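Local coordinates for MmeI (Methylophilus methylotrophus, PDB 5HR4), which is a type IIL restriction-modification enzyme that probably methylates adenine at N6 in DNA, using S-adenosyl-L-methionine, at residues L379-V384 / H400-N405; Q432-I437 / N443-I448. All blocks are in the same frame, centred on the assembly; numbering follows the deposited sequence.

Contact 1 (L379-V384 / H400-N405); sequences LLEIEV and HLIQIN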
ATOM      1  N   LEU A 379      17.409   9.020 -20.848  1.00 33.30           N
ATOM      2  CA  LEU A 379      16.754   9.045 -22.154  1.00 29.42           C
ATOM      3  C   LEU A 379      16.510  10.474 -22.615  1.00 33.63           C
ATOM      4  O   LEU A 379      16.818  10.830 -23.764  1.00 35.41           O
ATOM      5  CB  LEU A 379      15.445   8.257 -22.119  1.00 29.63           C
ATOM      6  CG  LEU A 379      15.573   6.733 -22.114  1.00 29.73           C
ATOM      7  CD1 LEU A 379      14.217   6.078 -22.174  1.00 22.35           C
ATOM      8  CD2 LEU A 379      16.420   6.293 -23.273  1.00 25.44           C
ATOM      9  N   LEU A 380      15.970  11.316 -21.728  1.00 30.27           N
ATOM     10  CA  LEU A 380      15.810  12.728 -22.064  1.00 29.70           C
ATOM     11  C   LEU A 380      17.142  13.340 -22.481  1.00 34.86           C
ATOM     12  O   LEU A 380      17.256  13.932 -23.562  1.00 37.54           O
ATOM     13  CB  LEU A 380      15.229  13.473 -20.875  1.00 27.50           C
ATOM     14  CG  LEU A 380      15.123  14.972 -21.044  1.00 30.88           C
ATOM     15  CD1 LEU A 380      14.316  15.289 -22.292  1.00 34.39           C
ATOM     16  CD2 LEU A 380      14.420  15.493 -19.822  1.00 32.47           C
ATOM     17  N   GLU A 381      18.176  13.152 -21.650  1.00 32.39           N
ATOM     18  CA  GLU A 381      19.514  13.671 -21.921  1.00 32.57           C
ATOM     19  C   GLU A 381      20.108  13.196 -23.243  1.00 30.43           C
ATOM     20  O   GLU A 381      21.053  13.823 -23.730  1.00 33.26           O
ATOM     21  CB  GLU A 381      20.471  13.277 -20.789  1.00 32.73           C
ATOM     22  CG  GLU A 381      21.729  14.104 -20.777  1.00 38.10           C
ATOM     23  CD  GLU A 381      22.916  13.395 -20.151  1.00 44.91           C
ATOM     24  OE1 GLU A 381      23.020  12.151 -20.300  1.00 45.76           O
ATOM     25  OE2 GLU A 381      23.752  14.096 -19.519  1.00 42.15           O
ATOM     26  N   ILE A 382      19.637  12.086 -23.818  1.00 29.69           N
ATOM     27  CA  ILE A 382      20.096  11.712 -25.162  1.00 37.02           C
ATOM     28  C   ILE A 382      19.576  12.712 -26.196  1.00 35.12           C
ATOM     29  O   ILE A 382      20.328  13.210 -27.040  1.00 33.25           O
ATOM     30  CB  ILE A 382      19.656  10.278 -25.523  1.00 38.72           C
ATOM     31  CG1 ILE A 382      20.635   9.230 -25.012  1.00 34.64           C
ATOM     32  CG2 ILE A 382      19.503  10.116 -27.043  1.00 34.26           C
ATOM     33  CD1 ILE A 382      20.102   7.799 -25.180  1.00 36.81           C
ATOM     34  N   GLU A 383      18.276  13.000 -26.154  1.00 32.45           N
ATOM     35  CA  GLU A 383      17.702  13.961 -27.082  1.00 32.57           C
ATOM     36  C   GLU A 383      18.301  15.344 -26.882  1.00 37.70           C
ATOM     37  O   GLU A 383      18.420  16.111 -27.846  1.00 36.39           O
ATOM     38  CB  GLU A 383      16.175  13.991 -26.928  1.00 31.86           C
ATOM     39  CG  GLU A 383      15.488  12.642 -27.203  1.00 30.74           C
ATOM     40  CD  GLU A 383      16.027  11.944 -28.465  1.00 40.99           C
ATOM     41  OE1 GLU A 383      16.196  12.604 -29.515  1.00 55.66           O
ATOM     42  OE2 GLU A 383      16.291  10.726 -28.417  1.00 44.52           O
ATOM     43  N   VAL A 384      18.708  15.678 -25.651  1.00 37.19           N
ATOM     44  CA  VAL A 384      19.355  16.971 -25.420  1.00 36.94           C
ATOM     45  C   VAL A 384      20.681  17.036 -26.163  1.00 38.31           C
ATOM     46  O   VAL A 384      20.964  17.998 -26.886  1.00 39.45           O
ATOM     47  CB  VAL A 384      19.540  17.234 -23.915  1.00 30.38           C
ATOM     48  CG1 VAL A 384      20.585  18.322 -23.706  1.00 25.92           C
ATOM     49  CG2 VAL A 384      18.210  17.629 -23.277  1.00 27.60           C
ATOM     50  N   HIS A 400      32.711  14.234 -22.895  1.00 49.48           N
ATOM     51  CA  HIS A 400      32.773  15.636 -22.506  1.00 50.50           C
ATOM     52  C   HIS A 400      31.431  16.342 -22.605  1.00 45.58           C
ATOM     53  O   HIS A 400      31.297  17.453 -22.086  1.00 49.87           O
ATOM     54  CB  HIS A 400      33.824  16.374 -23.343  1.00 58.05           C
ATOM     55  CG  HIS A 400      35.199  15.789 -23.218  1.00 65.67           C
ATOM     56  ND1 HIS A 400      35.626  15.133 -22.080  1.00 62.97           N
ATOM     57  CD2 HIS A 400      36.232  15.733 -24.093  1.00 69.85           C
ATOM     58  CE1 HIS A 400      36.864  14.707 -22.259  1.00 61.87           C
ATOM     59  NE2 HIS A 400      37.254  15.055 -23.472  1.00 68.64           N
ATOM     60  N   LEU A 401      30.432  15.722 -23.229  1.00 47.31           N
ATOM     61  CA  LEU A 401      29.103  16.315 -23.283  1.00 45.18           C
ATOM     62  C   LEU A 401      28.218  15.827 -22.140  1.00 39.47           C
ATOM     63  O   LEU A 401      27.573  16.640 -21.474  1.00 43.96           O
ATOM     64  CB  LEU A 401      28.456  16.026 -24.642  1.00 46.58           C
ATOM     65  N   ILE A 402      28.204  14.514 -21.880  1.00 41.40           N
ATOM     66  CA  ILE A 402      27.317  13.937 -20.866  1.00 38.30           C
ATOM     67  C   ILE A 402      27.540  14.579 -19.500  1.00 36.95           C
ATOM     68  O   ILE A 402      28.626  15.089 -19.193  1.00 40.17           O
ATOM     69  CB  ILE A 402      27.522  12.415 -20.777  1.00 39.64           C
ATOM     70  CG1 ILE A 402      26.301  11.738 -20.143  1.00 41.22           C
ATOM     71  CG2 ILE A 402      28.762  12.101 -19.967  1.00 33.70           C
ATOM     72  CD1 ILE A 402      26.221  10.231 -20.397  1.00 39.77           C
ATOM     73  N   GLN A 403      26.499  14.546 -18.667  1.00 35.32           N
ATOM     74  CA  GLN A 403      26.563  15.141 -17.335  1.00 36.95           C
ATOM     75  C   GLN A 403      25.849  14.316 -16.263  1.00 37.17           C
ATOM     76  O   GLN A 403      26.439  13.999 -15.217  1.00 33.98           O
ATOM     77  CB  GLN A 403      25.986  16.553 -17.366  1.00 36.32           C
ATOM     78  CG  GLN A 403      26.967  17.592 -17.851  1.00 34.83           C
ATOM     79  CD  GLN A 403      26.609  18.968 -17.344  1.00 41.13           C
ATOM     80  OE1 GLN A 403      26.753  19.259 -16.154  1.00 49.24           O
ATOM     81  NE2 GLN A 403      26.122  19.821 -18.235  1.00 39.97           N
ATOM     82  N   ILE A 404      24.588  13.962 -16.535  1.00 32.46           N
ATOM     83  CA  ILE A 404      23.731  13.295 -15.564  1.00 31.08           C
ATOM     84  C   ILE A 404      24.388  12.025 -15.020  1.00 35.09           C
ATOM     85  O   ILE A 404      25.090  11.301 -15.741  1.00 35.47           O
ATOM     86  CB  ILE A 404      22.372  13.038 -16.238  1.00 32.46           C
ATOM     87  CG1 ILE A 404      21.736  14.394 -16.530  1.00 33.10           C
ATOM     88  CG2 ILE A 404      21.429  12.234 -15.364  1.00 32.77           C
ATOM     89  CD1 ILE A 404      20.618  14.337 -17.512  1.00 36.87           C
ATOM     90  N   ASN A 405      24.200  11.770 -13.723  1.00 31.30           N
ATOM     91  CA  ASN A 405      24.927  10.683 -13.075  1.00 33.98           C
ATOM     92  C   ASN A 405      24.257  10.328 -11.752  1.00 31.38           C
ATOM     93  O   ASN A 405      23.445  11.082 -11.207  1.00 29.13           O
ATOM     94  CB  ASN A 405      26.402  11.050 -12.856  1.00 32.60           C
ATOM     95  CG  ASN A 405      27.340   9.868 -13.070  1.00 33.15           C
ATOM     96  OD1 ASN A 405      26.960   8.699 -12.895  1.00 33.67           O
ATOM     97  ND2 ASN A 405      28.568  10.167 -13.453  1.00 28.88           N
TER
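Glu381, on helix 368-388, sends its carboxylate across to the backbone of Ile402-Ile404, which leads toward strand 409-413. The contact thus ties a helix to the return segment of a beta-alpha-beta crossover, since strands 359-361 and 409-413 run parallel as neighbours in the methyltransferase sheet. Leu380, just before it, and Val384, further along, place the helix in the fold by packing on helices 318-340 and 344-355. At Glu381 itself CG stands anti to the backbone N (chi1 -163°) and the chain is extended beyond it, which carries the carboxylate to the loop. Its OE2 accepts two successive amides: Gln403 N at 2.9 Å, on the syn side and close to the carboxylate plane, and Ile404 N at 3.1 Å, from above that plane (43° out of it). His351 NE2 of helix 344-355 supplies a third bond to the same oxygen, which probably restricts rotation of the carboxylate of this buried residue. An alanine here would probably leave the Gln403 and Ile404 amides and His351 NE2 without their shared acceptor. Ile404 comes from the opposite direction and makes the apolar part of the contact, its CD1 lying 3.4 Å from Glu381 CB and also against CG. Ile402 crosses the glutamate at about a right angle, and its CG1 lies beside Glu381 OE1 at 3.3 Å.

Contact 2 (Q432-I437 / N443-I448); sequences QMNMKI and NYFARI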
ATOM      1  N   GLN A 432      23.720   0.380 -18.548  1.00 29.84           N
ATOM      2  CA  GLN A 432      22.723   0.102 -19.575  1.00 30.11           C
ATOM      3  C   GLN A 432      22.473   1.327 -20.445  1.00 33.30           C
ATOM      4  O   GLN A 432      22.420   1.219 -21.673  1.00 32.92           O
ATOM      5  CB  GLN A 432      21.421  -0.379 -18.941  1.00 28.69           C
ATOM      6  CG  GLN A 432      21.331  -1.895 -18.842  1.00 25.35           C
ATOM      7  CD  GLN A 432      20.160  -2.336 -18.015  1.00 28.86           C
ATOM      8  OE1 GLN A 432      19.630  -1.557 -17.222  1.00 30.66           O
ATOM      9  NE2 GLN A 432      19.729  -3.588 -18.204  1.00 27.04           N
ATOM     10  N   MET A 433      22.367   2.506 -19.827  1.00 35.98           N
ATOM     11  CA  MET A 433      22.155   3.726 -20.593  1.00 31.11           C
ATOM     12  C   MET A 433      23.411   4.142 -21.349  1.00 38.33           C
ATOM     13  O   MET A 433      23.325   4.589 -22.504  1.00 43.18           O
ATOM     14  CB  MET A 433      21.677   4.848 -19.677  1.00 28.82           C
ATOM     15  CG  MET A 433      20.329   4.566 -19.055  1.00 30.51           C
ATOM     16  SD  MET A 433      19.065   4.057 -20.257  1.00 37.47           S
ATOM     17  CE  MET A 433      19.061   5.462 -21.341  1.00 40.03           C
ATOM     18  N   ASN A 434      24.587   4.015 -20.729  1.00 33.28           N
ATOM     19  CA  ASN A 434      25.809   4.336 -21.461  1.00 34.54           C
ATOM     20  C   ASN A 434      25.905   3.502 -22.730  1.00 35.77           C
ATOM     21  O   ASN A 434      26.318   4.010 -23.782  1.00 34.30           O
ATOM     22  CB  ASN A 434      27.050   4.135 -20.578  1.00 29.39           C
ATOM     23  CG  ASN A 434      27.002   4.972 -19.317  1.00 32.44           C
ATOM     24  OD1 ASN A 434      26.396   6.039 -19.294  1.00 32.12           O
ATOM     25  ND2 ASN A 434      27.609   4.473 -18.243  1.00 36.65           N
ATOM     26  N   MET A 435      25.499   2.228 -22.659  1.00 30.55           N
ATOM     27  CA  MET A 435      25.484   1.410 -23.865  1.00 36.93           C
ATOM     28  C   MET A 435      24.447   1.929 -24.862  1.00 44.84           C
ATOM     29  O   MET A 435      24.686   1.916 -26.077  1.00 41.18           O
ATOM     30  CB  MET A 435      25.214  -0.064 -23.528  1.00 33.53           C
ATOM     31  CG  MET A 435      26.384  -0.863 -22.910  1.00 39.56           C
ATOM     32  SD  MET A 435      28.066  -0.617 -23.576  1.00 42.31           S
ATOM     33  CE  MET A 435      27.789  -0.877 -25.343  1.00 56.54           C
ATOM     34  N   LYS A 436      23.296   2.407 -24.371  1.00 38.33           N
ATOM     35  CA  LYS A 436      22.271   2.900 -25.286  1.00 45.71           C
ATOM     36  C   LYS A 436      22.715   4.188 -25.982  1.00 41.90           C
ATOM     37  O   LYS A 436      22.467   4.368 -27.180  1.00 42.17           O
ATOM     38  CB  LYS A 436      20.944   3.099 -24.547  1.00 41.04           C
ATOM     39  N   ILE A 437      23.388   5.093 -25.266  1.00 38.43           N
ATOM     40  CA  ILE A 437      23.881   6.291 -25.947  1.00 42.78           C
ATOM     41  C   ILE A 437      25.042   5.938 -26.870  1.00 39.47           C
ATOM     42  O   ILE A 437      25.174   6.513 -27.952  1.00 41.66           O
ATOM     43  CB  ILE A 437      24.268   7.398 -24.951  1.00 36.76           C
ATOM     44  CG1 ILE A 437      24.147   8.753 -25.638  1.00 33.77           C
ATOM     45  CG2 ILE A 437      25.701   7.234 -24.482  1.00 35.51           C
ATOM     46  CD1 ILE A 437      24.284   9.942 -24.701  1.00 31.63           C
ATOM     47  N   ASN A 443      29.771   5.682 -30.672  1.00 43.38           N
ATOM     48  CA  ASN A 443      31.111   5.639 -30.095  1.00 48.42           C
ATOM     49  C   ASN A 443      31.008   5.124 -28.672  1.00 47.19           C
ATOM     50  O   ASN A 443      30.088   5.490 -27.933  1.00 46.17           O
ATOM     51  CB  ASN A 443      31.836   6.994 -30.118  1.00 49.40           C
ATOM     52  CG  ASN A 443      31.065   8.083 -29.419  1.00 51.25           C
ATOM     53  OD1 ASN A 443      29.829   8.041 -29.361  1.00 48.86           O
ATOM     54  ND2 ASN A 443      31.786   9.081 -28.896  1.00 43.16           N
ATOM     55  N   TYR A 444      31.966   4.276 -28.302  1.00 47.82           N
ATOM     56  CA  TYR A 444      31.889   3.568 -27.031  1.00 42.06           C
ATOM     57  C   TYR A 444      32.113   4.525 -25.878  1.00 36.74           C
ATOM     58  O   TYR A 444      33.070   5.304 -25.876  1.00 44.93           O
ATOM     59  CB  TYR A 444      32.916   2.445 -26.974  1.00 37.13           C
ATOM     60  CG  TYR A 444      32.764   1.547 -25.762  1.00 42.31           C
ATOM     61  CD1 TYR A 444      31.900   0.448 -25.791  1.00 40.17           C
ATOM     62  CD2 TYR A 444      33.485   1.791 -24.593  1.00 36.54           C
ATOM     63  CE1 TYR A 444      31.758  -0.379 -24.706  1.00 36.34           C
ATOM     64  CE2 TYR A 444      33.349   0.969 -23.498  1.00 34.07           C
ATOM     65  CZ  TYR A 444      32.486  -0.122 -23.556  1.00 40.98           C
ATOM     66  OH  TYR A 444      32.348  -0.956 -22.455  1.00 42.21           O
ATOM     67  N   PHE A 445      31.239   4.454 -24.888  1.00 34.21           N
ATOM     68  CA  PHE A 445      31.356   5.317 -23.725  1.00 35.14           C
ATOM     69  C   PHE A 445      30.825   4.576 -22.509  1.00 36.82           C
ATOM     70  O   PHE A 445      29.636   4.238 -22.469  1.00 34.00           O
ATOM     71  CB  PHE A 445      30.591   6.610 -23.947  1.00 33.43           C
ATOM     72  CG  PHE A 445      30.377   7.398 -22.705  1.00 37.22           C
ATOM     73  CD1 PHE A 445      31.344   8.289 -22.260  1.00 36.95           C
ATOM     74  CD2 PHE A 445      29.201   7.264 -21.975  1.00 32.70           C
ATOM     75  CE1 PHE A 445      31.140   9.028 -21.108  1.00 35.57           C
ATOM     76  CE2 PHE A 445      28.990   8.004 -20.824  1.00 32.19           C
ATOM     77  CZ  PHE A 445      29.960   8.887 -20.391  1.00 34.83           C
ATOM     78  N   ALA A 446      31.701   4.335 -21.524  1.00 32.81           N
ATOM     79  CA  ALA A 446      31.331   3.668 -20.282  1.00 28.23           C
ATOM     80  C   ALA A 446      31.912   4.426 -19.096  1.00 33.84           C
ATOM     81  O   ALA A 446      32.948   5.090 -19.197  1.00 37.80           O
ATOM     82  CB  ALA A 446      31.806   2.213 -20.244  1.00 23.78           C
ATOM     83  N   ARG A 447      31.228   4.317 -17.961  1.00 35.53           N
ATOM     84  CA  ARG A 447      31.708   4.907 -16.725  1.00 30.28           C
ATOM     85  C   ARG A 447      32.291   3.831 -15.817  1.00 33.18           C
ATOM     86  O   ARG A 447      31.792   3.589 -14.706  1.00 30.16           O
ATOM     87  CB  ARG A 447      30.587   5.689 -16.039  1.00 28.23           C
ATOM     88  CG  ARG A 447      30.272   6.983 -16.723  1.00 28.38           C
ATOM     89  CD  ARG A 447      28.929   7.498 -16.284  1.00 33.46           C
ATOM     90  NE  ARG A 447      28.839   8.950 -16.433  1.00 37.10           N
ATOM     91  CZ  ARG A 447      27.696   9.631 -16.463  1.00 38.96           C
ATOM     92  NH1 ARG A 447      26.530   8.992 -16.371  1.00 37.77           N
ATOM     93  NH2 ARG A 447      27.713  10.954 -16.589  1.00 34.51           N
ATOM     94  N   ILE A 448      33.365   3.205 -16.291  1.00 33.12           N
ATOM     95  CA  ILE A 448      34.152   2.248 -15.523  1.00 33.75           C
ATOM     96  C   ILE A 448      35.594   2.735 -15.495  1.00 34.37           C
ATOM     97  O   ILE A 448      36.151   3.040 -16.549  1.00 32.16           O
ATOM     98  CB  ILE A 448      34.091   0.829 -16.112  1.00 35.94           C
ATOM     99  CG1 ILE A 448      32.628   0.388 -16.271  1.00 30.86           C
ATOM    100  CG2 ILE A 448      34.876  -0.147 -15.232  1.00 31.70           C
ATOM    101  CD1 ILE A 448      31.885   0.301 -14.981  1.00 26.16           C
TER
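Asn434 packs against the Phe445 ring edge and the Arg447 side chain of the extended 443-448 segment, its amide facing both. CG stands anti to the carbonyl carbon (chi1 -58°), which directs the amide at the loop, and chi2 (-29°) turns OD1 to Phe445 and ND2 to Arg447. OD1 approaches the ring at its edge, near the ring plane, 3.6 Å from Phe445 CE2, where the ring hydrogens present their partial positive charge; amide and ring planes are nearly perpendicular. ND2, for its part, sits 3.8 Å from Arg447 CD, and the two side chains cross at about a right angle. Asn434 CB also lies against the backbone carbonyl Phe445 O (3.2 Å). The polar ends look elsewhere: Asn434 OD1 is bonded by Arg378 NH2 and ND2 by Asp430, whose carboxylate also forms a salt bridge with Arg447 NH1, while Arg447 NH2 reaches Ile404 O. One residue on, Met435 makes a Met-aromatic contact with Tyr444. Its chain, bent at chi2 and chi3, brings SD to 4.9 Å from the ring centroid, an oblique approach 52° off the ring normal, and 3.9 Å from Tyr444 CE1. Further along, Ile437 CG2 meets Phe445 CD2 at 4.3 Å. The contact therefore folds the loop leading to strand 455-458 back along the last turns of helix 416-440, with helix 398-401 against Phe445, helix 368-388 against Ile437 and Arg447, and Thr203 holding the Tyr444 hydroxyl.

How the contacts relate
Contact 1 closes before contact 2 opens, and their centres lie 11 Å apart within the methyltransferase domain. They belong to consecutive beta-alpha-beta units: helix 368-388 joins strands 359-361 and 409-413, then helix 416-440 joins 409-413 to 455-458, and these three parallel strands are neighbours at one margin of the mixed sheet. The returning chain is hydrogen-bonded to its helix in contact 1 and packed on it in contact 2. A probable hydrogen bond from Arg447 NH2 to Ile404 O (2.8 Å) joins the units, and Ile402 CG2 rests 3.5 Å from Phe445 CZ. Their nearest atoms are about 25 and 23 Å from the bound DNA, consistent with a framework position.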